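Local coordinates for protein 2-oxoglutarate-dependent dioxygenase tropC (PDB 6XJJ) that catalyses an oxidative step in fungal tropolone biosynthesis as a non-haem iron dioxygenase that depends on 2-oxoglutarate, at residues A[285-290]-A[297-302]; A[247-252]-A[281-286]; A[71-76]-A[263-268]; A[243-248]-A[315-320]. One frame throughout, in Å; residues are numbered along the deposited sequence.

Interaction 1: residues A[285-290]-A[297-302]. With FE (Fe (III) ion), chain B.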
loop_
_atom_site.group_PDB
_atom_site.type_symbol
_atom_site.label_atom_id
_atom_site.label_comp_id
_atom_site.label_asym_id
_atom_site.label_seq_id
_atom_site.Cartn_x
_atom_site.Cartn_y
_atom_site.Cartn_z
ATOM N N MET A 285 -7.696 3.041 -3.768
ATOM C CA MET A 285 -7.324 3.631 -5.041
ATOM C C MET A 285 -6.536 4.922 -4.816
ATOM O O MET A 285 -6.723 5.623 -3.816
ATOM C CB MET A 285 -8.582 3.931 -5.851
ATOM C CG MET A 285 -9.527 2.734 -6.022
ATOM S SD MET A 285 -8.895 1.384 -7.053
ATOM C CE MET A 285 -8.186 0.269 -5.832
ATOM N N GLY A 286 -5.651 5.231 -5.766
ATOM C CA GLY A 286 -4.855 6.436 -5.736
ATOM C C GLY A 286 -5.310 7.458 -6.769
ATOM O O GLY A 286 -6.265 7.264 -7.519
ATOM N N ASP A 287 -4.578 8.574 -6.798
ATOM C CA ASP A 287 -4.953 9.696 -7.656
ATOM C C ASP A 287 -4.801 9.351 -9.136
ATOM O O ASP A 287 -5.628 9.755 -9.963
ATOM C CB ASP A 287 -4.107 10.918 -7.302
ATOM C CG ASP A 287 -4.385 11.432 -5.906
ATOM O OD1 ASP A 287 -5.451 11.093 -5.351
ATOM O OD2 ASP A 287 -3.526 12.153 -5.354
ATOM N N THR A 288 -3.743 8.621 -9.495
ATOM C CA THR A 288 -3.564 8.219 -10.887
ATOM C C THR A 288 -4.732 7.367 -11.372
ATOM O O THR A 288 -5.207 7.541 -12.499
ATOM C CB THR A 288 -2.245 7.463 -11.048
ATOM O OG1 THR A 288 -1.158 8.323 -10.682
ATOM C CG2 THR A 288 -2.050 7.010 -12.483
ATOM N N MET A 289 -5.206 6.439 -10.538
ATOM C CA MET A 289 -6.395 5.674 -10.900
ATOM C C MET A 289 -7.623 6.572 -10.942
ATOM O O MET A 289 -8.484 6.414 -11.814
ATOM C CB MET A 289 -6.608 4.520 -9.917
ATOM C CG MET A 289 -7.758 3.567 -10.287
ATOM S SD MET A 289 -7.462 2.614 -11.799
ATOM C CE MET A 289 -6.189 1.503 -11.229
ATOM N N HIS A 290 -7.726 7.514 -9.998
ATOM C CA HIS A 290 -8.826 8.473 -10.001
ATOM C C HIS A 290 -8.926 9.177 -11.350
ATOM O O HIS A 290 -9.943 9.088 -12.046
ATOM C CB HIS A 290 -8.621 9.522 -8.907
ATOM C CG HIS A 290 -9.835 10.355 -8.639
ATOM N ND1 HIS A 290 -10.814 9.966 -7.754
ATOM C CD2 HIS A 290 -10.283 11.496 -9.216
ATOM C CE1 HIS A 290 -11.776 10.870 -7.737
ATOM N NE2 HIS A 290 -11.485 11.802 -8.625
ATOM N N TYR A 297 -13.366 5.173 -9.991
ATOM C CA TYR A 297 -12.681 4.627 -8.825
ATOM C C TYR A 297 -12.112 5.811 -8.046
ATOM O O TYR A 297 -11.283 6.563 -8.568
ATOM C CB TYR A 297 -11.596 3.633 -9.246
ATOM C CG TYR A 297 -12.129 2.392 -9.967
ATOM C CD1 TYR A 297 -13.341 1.816 -9.607
ATOM C CD2 TYR A 297 -11.404 1.788 -10.992
ATOM C CE1 TYR A 297 -13.827 0.686 -10.260
ATOM C CE2 TYR A 297 -11.884 0.660 -11.650
ATOM C CZ TYR A 297 -13.093 0.114 -11.275
ATOM O OH TYR A 297 -13.567 -1.004 -11.919
ATOM N N ARG A 298 -12.580 5.992 -6.810
ATOM C CA ARG A 298 -12.257 7.182 -6.030
ATOM C C ARG A 298 -10.946 7.036 -5.258
ATOM O O ARG A 298 -10.681 5.997 -4.646
ATOM C CB ARG A 298 -13.374 7.496 -5.030
ATOM C CG ARG A 298 -14.697 7.993 -5.600
ATOM C CD ARG A 298 -15.573 8.473 -4.422
ATOM N NE ARG A 298 -14.856 9.502 -3.654
ATOM C CZ ARG A 298 -14.463 9.392 -2.381
ATOM N NH1 ARG A 298 -13.784 10.375 -1.819
ATOM N NH2 ARG A 298 -14.767 8.334 -1.643
ATOM N N SER A 299 -10.142 8.108 -5.263
ATOM C CA SER A 299 -9.035 8.270 -4.322
ATOM C C SER A 299 -9.530 9.093 -3.136
ATOM O O SER A 299 -9.889 10.266 -3.292
ATOM C CB SER A 299 -7.829 8.948 -4.975
ATOM O OG SER A 299 -6.776 9.113 -4.034
ATOM N N ALA A 300 -9.534 8.485 -1.954
ATOM C CA ALA A 300 -10.138 9.062 -0.765
ATOM C C ALA A 300 -9.062 9.463 0.235
ATOM O O ALA A 300 -8.064 8.758 0.411
ATOM C CB ALA A 300 -11.115 8.078 -0.110
ATOM N N ARG A 301 -9.269 10.602 0.883
ATOM C CA ARG A 301 -8.397 11.025 1.969
ATOM C C ARG A 301 -8.425 10.021 3.117
ATOM O O ARG A 301 -9.449 9.389 3.393
ATOM C CB ARG A 301 -8.827 12.422 2.431
ATOM C CG ARG A 301 -8.336 13.523 1.486
ATOM C CD ARG A 301 -9.045 14.867 1.617
ATOM N NE ARG A 301 -9.133 15.388 2.981
ATOM C CZ ARG A 301 -10.270 15.721 3.596
ATOM N NH1 ARG A 301 -11.434 15.642 2.969
ATOM N NH2 ARG A 301 -10.243 16.176 4.837
ATOM N N HIS A 302 -7.273 9.848 3.760
ATOM C CA HIS A 302 -7.151 8.934 4.884
ATOM C C HIS A 302 -5.942 9.339 5.711
ATOM O O HIS A 302 -5.086 10.107 5.262
ATOM C CB HIS A 302 -7.034 7.471 4.425
ATOM C CG HIS A 302 -5.884 7.202 3.499
ATOM N ND1 HIS A 302 -5.931 7.493 2.151
ATOM C CD2 HIS A 302 -4.661 6.662 3.723
ATOM C CE1 HIS A 302 -4.787 7.145 1.587
ATOM N NE2 HIS A 302 -3.997 6.641 2.519
HETATM FE FE FE B . -1.535 6.195 2.440
#
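The loop residues Y297 and S299 pack on M285 and on the first turn of helix 287-292, a mixed polar and Met-aromatic contact just ahead of strand 302-304. S299 is its polar centre. With OG anti to the backbone N (chi1 179°), the hydroxyl gives a hydrogen bond of 2.7 Å to D287 OD1, met on the anti side and tilted from the carboxylate plane. The backbone S299 N donates to H290 ND1 at 3.2 Å, a nearly straight bond that enlists the imidazole as acceptor and helps to set its rotation. G286, the N-cap residue, receives H290 N on its carbonyl.

Two flexible methionines suit the flat side chain of Y297. M289 SD lies at the ring edge, 5.5 Å from the Y297 centroid, while M285 SD approaches the same ring obliquely. The phenol OH ends beyond this pair, bonded to L196 O of helix 171-204.

Further along, H302 ND1 donates in the ring plane to A300 O at 3.0 Å, orienting the imidazole so that H302 NE2 binds iron at 2.5 Å. H302, with H243 and D245, completes the facial triad of two histidines and one carboxylate found in the non-haem iron dioxygenases.

Interaction 2: residues A[247-252]-A[281-286]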
loop_
_atom_site.group_PDB
_atom_site.type_symbol
_atom_site.label_atom_id
_atom_site.label_comp_id
_atom_site.label_asym_id
_atom_site.label_seq_id
_atom_site.Cartn_x
_atom_site.Cartn_y
_atom_site.Cartn_z
ATOM N N GLY A 247 -0.499 7.028 -6.420
ATOM C CA GLY A 247 -0.414 5.983 -7.425
ATOM C C GLY A 247 -1.733 5.429 -7.927
ATOM O O GLY A 247 -2.717 6.157 -8.094
ATOM N N CYS A 248 -1.753 4.121 -8.186
ATOM C CA CYS A 248 -2.930 3.438 -8.702
ATOM C C CYS A 248 -3.622 2.602 -7.633
ATOM O O CYS A 248 -4.788 2.857 -7.306
ATOM C CB CYS A 248 -2.528 2.556 -9.893
ATOM S SG CYS A 248 -1.839 3.452 -11.318
ATOM N N VAL A 249 -2.932 1.606 -7.076
ATOM C CA VAL A 249 -3.502 0.697 -6.089
ATOM C C VAL A 249 -2.537 0.613 -4.915
ATOM O O VAL A 249 -1.317 0.609 -5.106
ATOM C CB VAL A 249 -3.767 -0.702 -6.690
ATOM C CG1 VAL A 249 -4.332 -1.657 -5.630
ATOM C CG2 VAL A 249 -4.706 -0.594 -7.894
ATOM N N SER A 250 -3.082 0.584 -3.697
ATOM C CA SER A 250 -2.286 0.374 -2.497
ATOM C C SER A 250 -2.873 -0.800 -1.729
ATOM O O SER A 250 -4.096 -0.963 -1.671
ATOM C CB SER A 250 -2.246 1.620 -1.603
ATOM O OG SER A 250 -1.694 2.735 -2.289
ATOM N N ILE A 251 -1.997 -1.614 -1.144
ATOM C CA ILE A 251 -2.399 -2.813 -0.414
ATOM C C ILE A 251 -1.710 -2.766 0.941
ATOM O O ILE A 251 -0.474 -2.789 1.012
ATOM C CB ILE A 251 -2.022 -4.111 -1.145
ATOM C CG1 ILE A 251 -2.509 -4.084 -2.592
ATOM C CG2 ILE A 251 -2.655 -5.287 -0.410
ATOM C CD1 ILE A 251 -2.002 -5.233 -3.435
ATOM N N LEU A 252 -2.498 -2.733 2.010
ATOM C CA LEU A 252 -1.989 -2.510 3.353
ATOM C C LEU A 252 -2.237 -3.749 4.197
ATOM O O LEU A 252 -3.303 -4.367 4.109
ATOM C CB LEU A 252 -2.678 -1.300 4.002
ATOM C CG LEU A 252 -2.302 -0.855 5.417
ATOM C CD1 LEU A 252 -0.940 -0.168 5.432
ATOM C CD2 LEU A 252 -3.394 0.042 5.994
ATOM N N PHE A 281 -6.362 -7.753 3.566
ATOM C CA PHE A 281 -5.563 -6.595 3.214
ATOM C C PHE A 281 -6.496 -5.421 2.947
ATOM O O PHE A 281 -7.617 -5.603 2.459
ATOM C CB PHE A 281 -4.707 -6.877 1.979
ATOM C CG PHE A 281 -3.741 -8.009 2.159
ATOM C CD1 PHE A 281 -2.494 -7.790 2.716
ATOM C CD2 PHE A 281 -4.085 -9.298 1.774
ATOM C CE1 PHE A 281 -1.600 -8.829 2.881
ATOM C CE2 PHE A 281 -3.197 -10.347 1.939
ATOM C CZ PHE A 281 -1.952 -10.113 2.493
ATOM N N VAL A 282 -6.030 -4.212 3.271
ATOM C CA VAL A 282 -6.774 -2.994 2.959
ATOM C C VAL A 282 -6.345 -2.508 1.589
ATOM O O VAL A 282 -5.149 -2.333 1.325
ATOM C CB VAL A 282 -6.547 -1.897 4.011
ATOM C CG1 VAL A 282 -7.260 -0.613 3.600
ATOM C CG2 VAL A 282 -7.031 -2.326 5.358
ATOM N N ILE A 283 -7.323 -2.287 0.723
ATOM C CA ILE A 283 -7.095 -1.891 -0.656
ATOM C C ILE A 283 -7.714 -0.521 -0.840
ATOM O O ILE A 283 -8.869 -0.306 -0.457
ATOM C CB ILE A 283 -7.724 -2.893 -1.637
ATOM C CG1 ILE A 283 -7.287 -4.331 -1.336
ATOM C CG2 ILE A 283 -7.409 -2.497 -3.072
ATOM C CD1 ILE A 283 -5.819 -4.573 -1.418
ATOM N N ASN A 284 -6.955 0.406 -1.414
ATOM C CA ASN A 284 -7.525 1.686 -1.805
ATOM C C ASN A 284 -6.954 2.146 -3.135
ATOM O O ASN A 284 -5.864 1.742 -3.552
ATOM C CB ASN A 284 -7.259 2.776 -0.780
ATOM C CG ASN A 284 -5.801 3.000 -0.557
ATOM O OD1 ASN A 284 -5.034 2.049 -0.508
ATOM N ND2 ASN A 284 -5.383 4.252 -0.605
ATOM N N MET A 285 -7.696 3.041 -3.768
ATOM C CA MET A 285 -7.324 3.631 -5.041
ATOM C C MET A 285 -6.536 4.922 -4.816
ATOM O O MET A 285 -6.723 5.623 -3.816
ATOM C CB MET A 285 -8.582 3.931 -5.851
ATOM C CG MET A 285 -9.527 2.734 -6.022
ATOM S SD MET A 285 -8.895 1.384 -7.053
ATOM C CE MET A 285 -8.186 0.269 -5.832
ATOM N N GLY A 286 -5.651 5.231 -5.766
ATOM C CA GLY A 286 -4.855 6.436 -5.736
ATOM C C GLY A 286 -5.310 7.458 -6.769
ATOM O O GLY A 286 -6.265 7.264 -7.519
#
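S250 and N284 form the central hydrogen-bonded pair between two buried antiparallel strands, 249-252 and 281-285, whose axes, over these segments, approach to 4.5 Å and run at 161° to one another. S250 N donates to N284 O at 3.0 Å, and N284 N returns the bond to S250 O. Two residues along, L252 and V282 repeat the reciprocal pattern. Beyond the strand end, G286 N still reaches C248 O at 3.0 Å, but from above the carbonyl plane. Glycine suits position 286, since a beta carbon there would be directed at G247 O.

The apolar contacts lie mostly on the face carrying V249, I251, I283 and M285, which meets helix 171-204. I251 and I283 run alongside each other in the same direction, the bent end of I283 bringing CD1 to 3.4 Å from I251 CG2. I251 CG2 also touches F281 CB, 3.5 Å away. V249 uses its two methyls on different neighbours, with CG1 against I283 CG2 and CG2 at 4.1 Å from the terminal CE of M285. On the other face L252 CB rests against V282 CB.

Two polar side chains on that second face hold the iron ligand D245. S250 OG and N284 ND2 both hydrogen-bond D245 OD2; the chi1 of N284, 59°, turns its amide toward S250 and D245. They form a second shell that probably helps to position an iron ligand. C248 and V249 together face L318 in a classic beta bulge, within the double-stranded beta-helix core of the 2-oxoglutarate-dependent dioxygenases.

Interaction 3: residues A[71-76]-A[263-268]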
loop_
_atom_site.group_PDB
_atom_site.type_symbol
_atom_site.label_atom_id
_atom_site.label_comp_id
_atom_site.label_asym_id
_atom_site.label_seq_id
_atom_site.Cartn_x
_atom_site.Cartn_y
_atom_site.Cartn_z
ATOM N N ASN A 71 -15.908 2.693 -6.006
ATOM C CA ASN A 71 -16.619 3.858 -6.496
ATOM C C ASN A 71 -17.229 4.669 -5.364
ATOM O O ASN A 71 -17.393 5.886 -5.493
ATOM C CB ASN A 71 -17.676 3.413 -7.505
ATOM C CG ASN A 71 -18.505 4.554 -8.013
ATOM O OD1 ASN A 71 -18.968 5.395 -7.248
ATOM N ND2 ASN A 71 -18.558 4.683 -9.328
ATOM N N LYS A 72 -17.560 4.026 -4.251
ATOM C CA LYS A 72 -18.234 4.695 -3.150
ATOM C C LYS A 72 -17.261 5.152 -2.072
ATOM O O LYS A 72 -17.284 6.320 -1.677
ATOM C CB LYS A 72 -19.301 3.763 -2.557
ATOM C CG LYS A 72 -20.179 4.371 -1.481
ATOM C CD LYS A 72 -21.293 3.393 -1.116
ATOM C CE LYS A 72 -22.236 3.952 -0.065
ATOM N NZ LYS A 72 -23.353 3.004 0.229
ATOM N N TYR A 73 -16.383 4.261 -1.601
ATOM C CA TYR A 73 -15.467 4.597 -0.521
ATOM C C TYR A 73 -14.023 4.765 -0.968
ATOM O O TYR A 73 -13.228 5.345 -0.224
ATOM C CB TYR A 73 -15.502 3.519 0.575
ATOM C CG TYR A 73 -16.884 3.235 1.127
ATOM C CD1 TYR A 73 -17.436 4.016 2.135
ATOM C CD2 TYR A 73 -17.631 2.168 0.645
ATOM C CE1 TYR A 73 -18.701 3.747 2.636
ATOM C CE2 TYR A 73 -18.886 1.892 1.138
ATOM C CZ TYR A 73 -19.418 2.683 2.133
ATOM O OH TYR A 73 -20.673 2.402 2.622
ATOM N N GLY A 74 -13.655 4.270 -2.145
ATOM C CA GLY A 74 -12.248 4.206 -2.483
ATOM C C GLY A 74 -11.448 3.231 -1.651
ATOM O O GLY A 74 -10.248 3.084 -1.890
ATOM N N PHE A 75 -12.066 2.580 -0.662
ATOM C CA PHE A 75 -11.424 1.524 0.101
ATOM C C PHE A 75 -12.315 0.295 0.150
ATOM O O PHE A 75 -13.542 0.395 0.076
ATOM C CB PHE A 75 -11.124 1.836 1.580
ATOM C CG PHE A 75 -10.002 2.808 1.840
ATOM C CD1 PHE A 75 -9.670 3.840 0.979
ATOM C CD2 PHE A 75 -9.143 2.533 2.900
ATOM C CE1 PHE A 75 -8.593 4.689 1.275
ATOM C CE2 PHE A 75 -8.067 3.335 3.174
ATOM C CZ PHE A 75 -7.783 4.412 2.361
ATOM N N PHE A 76 -11.670 -0.864 0.299
ATOM C CA PHE A 76 -12.277 -2.038 0.908
ATOM C C PHE A 76 -11.223 -2.870 1.629
ATOM O O PHE A 76 -10.016 -2.688 1.452
ATOM C CB PHE A 76 -12.986 -3.034 -0.031
ATOM C CG PHE A 76 -12.287 -3.328 -1.345
ATOM C CD1 PHE A 76 -11.236 -2.578 -1.843
ATOM C CD2 PHE A 76 -12.441 -4.610 -1.868
ATOM C CE1 PHE A 76 -10.597 -2.939 -3.015
ATOM C CE2 PHE A 76 -11.758 -5.003 -3.005
ATOM C CZ PHE A 76 -10.821 -4.168 -3.560
ATOM N N VAL A 263 -10.816 6.949 7.193
ATOM C CA VAL A 263 -11.018 7.350 5.805
ATOM C C VAL A 263 -12.113 8.407 5.762
ATOM O O VAL A 263 -13.153 8.256 6.411
ATOM C CB VAL A 263 -11.398 6.140 4.920
ATOM C CG1 VAL A 263 -11.782 6.566 3.503
ATOM C CG2 VAL A 263 -10.255 5.121 4.871
ATOM N N TRP A 264 -11.888 9.464 4.987
ATOM C CA TRP A 264 -12.855 10.549 4.883
ATOM C C TRP A 264 -13.906 10.216 3.830
ATOM O O TRP A 264 -13.571 9.951 2.671
ATOM C CB TRP A 264 -12.154 11.864 4.531
ATOM C CG TRP A 264 -13.118 13.008 4.308
ATOM C CD1 TRP A 264 -13.530 13.508 3.103
ATOM C CD2 TRP A 264 -13.785 13.789 5.311
ATOM N NE1 TRP A 264 -14.407 14.546 3.292
ATOM C CE2 TRP A 264 -14.580 14.740 4.638
ATOM C CE3 TRP A 264 -13.785 13.778 6.709
ATOM C CZ2 TRP A 264 -15.370 15.666 5.316
ATOM C CZ3 TRP A 264 -14.571 14.702 7.379
ATOM C CH2 TRP A 264 -15.352 15.632 6.681
ATOM N N TYR A 265 -15.178 10.256 4.231
ATOM C CA TYR A 265 -16.308 9.965 3.345
ATOM C C TYR A 265 -17.145 11.226 3.167
ATOM O O TYR A 265 -17.878 11.624 4.090
ATOM C CB TYR A 265 -17.140 8.817 3.921
ATOM C CG TYR A 265 -18.343 8.396 3.107
ATOM C CD1 TYR A 265 -18.192 7.924 1.811
ATOM C CD2 TYR A 265 -19.611 8.360 3.670
ATOM C CE1 TYR A 265 -19.278 7.513 1.068
ATOM C CE2 TYR A 265 -20.707 7.938 2.938
ATOM C CZ TYR A 265 -20.530 7.508 1.635
ATOM O OH TYR A 265 -21.605 7.086 0.890
ATOM N N PRO A 266 -17.068 11.894 2.017
ATOM C CA PRO A 266 -17.677 13.229 1.880
ATOM C C PRO A 266 -19.175 13.230 2.140
ATOM O O PRO A 266 -19.677 14.128 2.834
ATOM C CB PRO A 266 -17.361 13.606 0.425
ATOM C CG PRO A 266 -16.109 12.883 0.131
ATOM C CD PRO A 266 -16.170 11.589 0.889
ATOM N N PRO A 267 -19.936 12.283 1.580
ATOM C CA PRO A 267 -21.401 12.346 1.751
ATOM C C PRO A 267 -21.852 12.592 3.182
ATOM O O PRO A 267 -22.764 13.397 3.403
ATOM C CB PRO A 267 -21.861 10.976 1.234
ATOM C CG PRO A 267 -20.850 10.620 0.222
ATOM C CD PRO A 267 -19.541 11.118 0.769
ATOM N N LYS A 268 -21.249 11.919 4.160
ATOM C CA LYS A 268 -21.600 12.100 5.562
ATOM C C LYS A 268 -20.602 12.985 6.299
ATOM O O LYS A 268 -20.690 13.105 7.524
ATOM C CB LYS A 268 -21.706 10.739 6.260
ATOM C CG LYS A 268 -22.618 9.728 5.555
ATOM C CD LYS A 268 -24.038 10.236 5.388
ATOM C CE LYS A 268 -24.910 9.193 4.701
ATOM N NZ LYS A 268 -26.279 9.706 4.430
#
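V263 sets its CG2 methyl over one face of the F75 ring, a CH-pi contact with CG2 3.5 Å from the F75 centroid and 19° off the ring normal. The valine torsion explains the approach: CG1 is anti to the backbone N (chi1 173°), which puts CG2 anti to the carbonyl carbon and over the phenyl, while CG1 faces Y73 O more distantly. A branched residue can thus address both neighbours. The F75 ring also meets H302 of the iron site edge to face, and it packs on V282 and N284 of strand 281-285.

Farther out, Y73 and Y265 form an oblique aromatic pair with centroids 5.2 Å apart and planes inclined at 32°, the closest carbons being Y73 CD1 and Y265 CD1. Y265 extends its ring anti to the backbone N. P267 CD sits over the centre of one face, 3.5 Å above the ring plane, and the opposite face receives Y73 CE1 toward its rim, so the phenol is sandwiched. At its edge, in plane, sits K72 O, 3.6 Å from Y265 CE1.

K72 is fully extended, and its aliphatic stem crosses the phenol end, with CE 3.3 Å from Y265 OH. This placement lets an exposed lysine use its methylenes while the amine continues outward.

No hydrogen bond spans the two segments. Y73 OH bonds E39 and K72 O bonds R298 NH2, so these polar atoms have partners outside the two segments, and the contact itself depends on shape-matched CH-pi and aromatic packing rather than on directional polar bonds.

Interaction 4: residues A[243-248]-A[315-320]. With FE (Fe (III) ion), chain B.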
loop_
_atom_site.group_PDB
_atom_site.type_symbol
_atom_site.label_atom_id
_atom_site.label_comp_id
_atom_site.label_asym_id
_atom_site.label_seq_id
_atom_site.Cartn_x
_atom_site.Cartn_y
_atom_site.Cartn_z
ATOM N N HIS A 243 -3.896 12.627 3.770
ATOM C CA HIS A 243 -3.316 12.610 2.438
ATOM C C HIS A 243 -4.186 11.748 1.537
ATOM O O HIS A 243 -5.102 11.055 1.992
ATOM C CB HIS A 243 -1.886 12.063 2.449
ATOM C CG HIS A 243 -1.807 10.601 2.752
ATOM N ND1 HIS A 243 -1.987 10.088 4.018
ATOM C CD2 HIS A 243 -1.579 9.542 1.946
ATOM C CE1 HIS A 243 -1.861 8.775 3.980
ATOM N NE2 HIS A 243 -1.620 8.417 2.732
ATOM N N THR A 244 -3.896 11.819 0.245
ATOM C CA THR A 244 -4.263 10.779 -0.699
ATOM C C THR A 244 -2.989 10.107 -1.185
ATOM O O THR A 244 -1.898 10.688 -1.151
ATOM C CB THR A 244 -5.033 11.327 -1.905
ATOM O OG1 THR A 244 -4.198 12.227 -2.640
ATOM C CG2 THR A 244 -6.274 12.046 -1.460
ATOM N N ASP A 245 -3.138 8.871 -1.641
ATOM C CA ASP A 245 -2.051 8.180 -2.311
ATOM C C ASP A 245 -2.015 8.634 -3.763
ATOM O O ASP A 245 -3.062 8.846 -4.380
ATOM C CB ASP A 245 -2.240 6.669 -2.228
ATOM C CG ASP A 245 -2.174 6.146 -0.798
ATOM O OD1 ASP A 245 -1.716 6.879 0.104
ATOM O OD2 ASP A 245 -2.584 4.989 -0.572
ATOM N N PHE A 246 -0.808 8.806 -4.306
ATOM C CA PHE A 246 -0.711 9.354 -5.656
ATOM C C PHE A 246 -0.856 8.277 -6.730
ATOM O O PHE A 246 -1.302 8.577 -7.842
ATOM C CB PHE A 246 0.621 10.086 -5.844
ATOM C CG PHE A 246 0.688 10.924 -7.106
ATOM C CD1 PHE A 246 0.182 12.215 -7.108
ATOM C CD2 PHE A 246 1.242 10.429 -8.283
ATOM C CE1 PHE A 246 0.231 13.002 -8.247
ATOM C CE2 PHE A 246 1.290 11.218 -9.432
ATOM C CZ PHE A 246 0.783 12.505 -9.408
ATOM N N GLY A 247 -0.499 7.028 -6.420
ATOM C CA GLY A 247 -0.414 5.983 -7.425
ATOM C C GLY A 247 -1.733 5.429 -7.927
ATOM O O GLY A 247 -2.717 6.157 -8.094
ATOM N N CYS A 248 -1.753 4.121 -8.186
ATOM C CA CYS A 248 -2.930 3.438 -8.702
ATOM C C CYS A 248 -3.622 2.602 -7.633
ATOM O O CYS A 248 -4.788 2.857 -7.306
ATOM C CB CYS A 248 -2.528 2.556 -9.893
ATOM S SG CYS A 248 -1.839 3.452 -11.318
ATOM N N ALA A 315 2.833 -1.454 3.761
ATOM C CA ALA A 315 2.096 -0.772 2.711
ATOM C C ALA A 315 2.842 -1.010 1.413
ATOM O O ALA A 315 4.035 -0.706 1.315
ATOM C CB ALA A 315 1.973 0.726 3.004
ATOM N N PHE A 316 2.156 -1.577 0.434
ATOM C CA PHE A 316 2.712 -1.765 -0.894
ATOM C C PHE A 316 1.847 -1.013 -1.885
ATOM O O PHE A 316 0.624 -0.939 -1.731
ATOM C CB PHE A 316 2.936 -3.304 -1.146
ATOM C CG PHE A 316 3.053 -3.763 -2.601
ATOM C CD1 PHE A 316 2.523 -3.096 -3.692
ATOM C CD2 PHE A 316 4.072 -4.665 -2.877
ATOM C CE1 PHE A 316 2.746 -3.540 -4.990
ATOM C CE2 PHE A 316 4.333 -5.077 -4.174
ATOM C CZ PHE A 316 3.679 -4.500 -5.221
ATOM N N PHE A 317 2.509 -0.379 -2.860
ATOM C CA PHE A 317 1.814 0.485 -3.792
ATOM C C PHE A 317 2.221 0.130 -5.208
ATOM O O PHE A 317 3.333 -0.345 -5.457
ATOM C CB PHE A 317 2.071 2.014 -3.586
ATOM C CG PHE A 317 2.151 2.462 -2.144
ATOM C CD1 PHE A 317 2.994 1.843 -1.237
ATOM C CD2 PHE A 317 1.226 3.372 -1.652
ATOM C CE1 PHE A 317 3.039 2.244 0.083
ATOM C CE2 PHE A 317 1.244 3.743 -0.324
ATOM C CZ PHE A 317 2.145 3.176 0.540
ATOM N N LEU A 318 1.289 0.369 -6.125
ATOM C CA LEU A 318 1.500 0.223 -7.557
ATOM C C LEU A 318 1.281 1.590 -8.193
ATOM O O LEU A 318 0.161 2.115 -8.179
ATOM C CB LEU A 318 0.557 -0.832 -8.137
ATOM C CG LEU A 318 0.510 -0.943 -9.665
ATOM C CD1 LEU A 318 1.871 -1.317 -10.231
ATOM C CD2 LEU A 318 -0.554 -1.950 -10.087
ATOM N N ASN A 319 2.348 2.165 -8.736
ATOM C CA ASN A 319 2.297 3.470 -9.380
ATOM C C ASN A 319 2.283 3.305 -10.895
ATOM O O ASN A 319 2.579 2.235 -11.431
ATOM C CB ASN A 319 3.496 4.328 -8.957
ATOM C CG ASN A 319 3.462 4.698 -7.491
ATOM O OD1 ASN A 319 2.394 4.820 -6.891
ATOM N ND2 ASN A 319 4.637 4.841 -6.895
ATOM N N GLY A 320 1.921 4.389 -11.582
ATOM C CA GLY A 320 2.100 4.445 -13.021
ATOM C C GLY A 320 3.548 4.238 -13.416
ATOM O O GLY A 320 4.481 4.440 -12.632
HETATM FE FE FE B . -1.535 6.195 2.440
#
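D245 and F317 both turn CG roughly anti to the carbonyl carbon (chi1 -64° and -39°), which directs the carboxylate and the phenyl toward each other. The two side chains cross at about a right angle, with the carboxylate and ring planes 68° apart. D245 OD2 lies 4.0 Å from F317 CE2, so the phenyl borders the carboxylate without bonding it. Aspartate suits the site because its two oxygens divide the work: OD1 binds iron at 2.4 Å, and OD2 is held by N284 and its neighbour S250. H243 NE2 completes this segment's share of the metal site at 2.2 Å from iron, its ring edge lying level with D245 OD1. Its other nitrogen, H243 ND1, is bonded to G241 O, which fixes the turn of the imidazole.

Past the ligands the chain joins strand 311-318. C248 N donates to L318 O at 2.8 Å, in the carbonyl plane. The small G247 lets the amide end of N319 come close, with N319 OD1 beside G247 CA. C248 SG lies against the backbone of N319 and G320, 3.9 Å from G320 N.

H243 and D245 make up the HxD element of the facial triad, carried on the loop that leads into a core strand of the double-stranded beta-helix.

How the interactions relate
Interactions 1, 2 and 4 cluster round the iron, interactions 2 and 4 having centres only 6 Å apart and interaction 1 lying 8 Å from each. Strands 75-79, 281-285, 249-253 and 311-318 are consecutive neighbours in one sheet, so interactions 2, 3 and 4 all reach it. Interactions 2 and 4 start from the same stretch, sharing G247 and C248, whereas interaction 2 ends where interaction 1 begins, at M285 and G286. Interaction 1 is nested inside the loop closed by interaction 4, and both include iron ligands: H302 in interaction 1, H243 and D245 in interaction 4. Interaction 3, whose centre is about 17 Å from that of interaction 4, ties the N-terminal region to this catalytic core.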